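Local coordinates for protein predicted ATPase involved in replication control, Cdc46/Mcm family (Methanopyrus kandleri AV19, PDB 3F8T) that belongs to the MCM family of replication proteins and probably binds ATP and single-stranded DNA, as helicases of this family do, at residues P411-T416 with A461-R466. The protein carries 2 engineered substitutions. Numbering follows the deposited sequence.
Sequences PAPELT and AHARMR. Engineered in segment 411-416: A412 (natural residue Lys).
Within the helical AAA-lid domain of this MCM homolog, the linker that joins helix 396-409 to helix 417-439 runs past the last turn of helix 449-465, with P413 set against A463 and R464. The P413 ring lies across the aliphatic part of R464 at about a right angle, its CG 3.7 Å from R464 CG. On the same ring, P413 CB meets the methyl of A463, the two CB atoms 4.1 Å apart, while P413 CD lies 3.4 Å from R464 NH1, approaching the guanidinium obliquely. R464 reaches the linker by a bend: CG stands anti to its own carbonyl carbon (chi1 -65°), and a turn at chi3 (-89°) carries the guanidinium back toward the proline. There NH1 makes a weak, strongly bent hydrogen bond to P411 O at 3.2 Å. The firmer ties of this group lie elsewhere, in a salt bridge from NH1 to E238 and a hydrogen bond from NE to the carbonyl of F230, so one buried arginine links the lid helix to the chain just beyond helix 219-229. Replacing P413 with a glycine would probably open a gap beside the A463 methyl and leave the R464 chain without the ring that packs across it. V471 also touches both P413 and A463, and its strand 470-471 pairs in parallel with 414-415. The end of helix 449-465, the linker before helix 417-439 and strand 470-471 thus meet within the lid, an arrangement in keeping with the compact helical lid that accompanies the P-loop domain in AAA+ ATPases.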
loop_
_atom_site.group_PDB
_atom_site.type_symbol
_atom_site.label_atom_id
_atom_site.label_comp_id
_atom_site.label_asym_id
_atom_site.label_seq_id
_atom_site.Cartn_x
_atom_site.Cartn_y
_atom_site.Cartn_z
ATOM N N PRO A 411 9.707 -9.609 3.655
ATOM C CA PRO A 411 8.548 -9.818 2.787
ATOM C C PRO A 411 8.271 -11.291 2.539
ATOM O O PRO A 411 7.119 -11.667 2.301
ATOM C CB PRO A 411 8.949 -9.130 1.474
ATOM C CG PRO A 411 10.464 -9.160 1.476
ATOM C CD PRO A 411 10.837 -8.987 2.930
ATOM N N ALA A 412 9.302 -12.125 2.614
ATOM C CA ALA A 412 9.162 -13.491 2.123
ATOM C C ALA A 412 9.776 -14.566 3.016
ATOM O O ALA A 412 10.707 -15.258 2.583
ATOM C CB ALA A 412 9.724 -13.582 0.683
ATOM N N PRO A 413 9.252 -14.740 4.256
ATOM C CA PRO A 413 9.809 -15.820 5.064
ATOM C C PRO A 413 9.401 -17.167 4.482
ATOM O O PRO A 413 8.374 -17.252 3.811
ATOM C CB PRO A 413 9.150 -15.653 6.437
ATOM C CG PRO A 413 8.270 -14.472 6.352
ATOM C CD PRO A 413 8.134 -14.051 4.928
ATOM N N GLU A 414 10.211 -18.192 4.743
ATOM C CA GLU A 414 10.000 -19.525 4.177
ATOM C C GLU A 414 10.048 -20.586 5.268
ATOM O O GLU A 414 10.787 -20.469 6.239
ATOM C CB GLU A 414 11.055 -19.832 3.083
ATOM C CG GLU A 414 11.072 -18.860 1.874
ATOM C CD GLU A 414 9.865 -18.974 0.935
ATOM O OE1 GLU A 414 9.050 -19.912 1.079
ATOM O OE2 GLU A 414 9.733 -18.116 0.031
ATOM N N LEU A 415 9.235 -21.626 5.099
ATOM C CA LEU A 415 9.265 -22.774 5.996
ATOM C C LEU A 415 10.653 -23.384 6.123
ATOM O O LEU A 415 11.294 -23.660 5.105
ATOM C CB LEU A 415 8.350 -23.867 5.445
ATOM C CG LEU A 415 6.863 -23.553 5.306
ATOM C CD1 LEU A 415 6.160 -24.683 4.499
ATOM C CD2 LEU A 415 6.292 -23.389 6.706
ATOM N N THR A 416 11.096 -23.598 7.362
ATOM C CA THR A 416 12.188 -24.529 7.632
ATOM C C THR A 416 11.665 -25.944 7.423
ATOM O O THR A 416 10.447 -26.183 7.381
ATOM C CB THR A 416 12.767 -24.429 9.065
ATOM O OG1 THR A 416 11.813 -24.904 10.027
ATOM C CG2 THR A 416 13.206 -23.008 9.401
ATOM N N ALA A 461 3.120 -14.809 8.516
ATOM C CA ALA A 461 2.819 -13.545 9.191
ATOM C C ALA A 461 3.425 -13.475 10.586
ATOM O O ALA A 461 4.013 -12.445 10.971
ATOM C CB ALA A 461 1.306 -13.295 9.238
ATOM N N HIS A 462 3.333 -14.573 11.342
ATOM C CA HIS A 462 3.912 -14.582 12.672
ATOM C C HIS A 462 5.452 -14.506 12.606
ATOM O O HIS A 462 6.083 -13.863 13.447
ATOM C CB HIS A 462 3.449 -15.773 13.508
ATOM C CG HIS A 462 3.941 -15.716 14.920
ATOM N ND1 HIS A 462 3.483 -14.782 15.828
ATOM C CD2 HIS A 462 4.895 -16.428 15.562
ATOM C CE1 HIS A 462 4.112 -14.943 16.981
ATOM N NE2 HIS A 462 4.976 -15.933 16.845
ATOM N N ALA A 463 6.055 -15.145 11.603
ATOM C CA ALA A 463 7.513 -15.042 11.436
ATOM C C ALA A 463 7.913 -13.587 11.129
ATOM O O ALA A 463 8.903 -13.081 11.671
ATOM C CB ALA A 463 8.018 -16.013 10.357
ATOM N N ARG A 464 7.139 -12.893 10.291
ATOM C CA ARG A 464 7.390 -11.451 10.074
ATOM C C ARG A 464 7.320 -10.658 11.383
ATOM O O ARG A 464 8.118 -9.736 11.623
ATOM C CB ARG A 464 6.416 -10.862 9.035
ATOM C CG ARG A 464 6.621 -11.460 7.647
ATOM C CD ARG A 464 5.910 -10.705 6.518
ATOM N NE ARG A 464 4.589 -11.271 6.381
ATOM C CZ ARG A 464 4.228 -12.179 5.495
ATOM N NH1 ARG A 464 5.063 -12.621 4.562
ATOM N NH2 ARG A 464 2.995 -12.611 5.529
ATOM N N MET A 465 6.364 -11.033 12.237
ATOM C CA MET A 465 6.150 -10.379 13.529
ATOM C C MET A 465 7.333 -10.561 14.481
ATOM O O MET A 465 7.511 -9.770 15.424
ATOM C CB MET A 465 4.892 -10.958 14.166
ATOM C CG MET A 465 4.198 -10.078 15.152
ATOM S SD MET A 465 2.677 -10.933 15.636
ATOM C CE MET A 465 1.447 -10.120 14.661
ATOM N N ARG A 466 8.119 -11.613 14.246
ATOM C CA ARG A 466 9.332 -11.896 15.019
ATOM C C ARG A 466 10.559 -11.354 14.297
ATOM O O ARG A 466 11.699 -11.650 14.696
ATOM C CB ARG A 466 9.522 -13.413 15.182
ATOM C CG ARG A 466 8.520 -14.140 16.046
ATOM C CD ARG A 466 8.968 -15.588 16.308
ATOM N NE ARG A 466 9.051 -16.388 15.080
ATOM C CZ ARG A 466 10.183 -16.692 14.448
ATOM N NH1 ARG A 466 11.353 -16.288 14.931
ATOM N NH2 ARG A 466 10.150 -17.406 13.331
#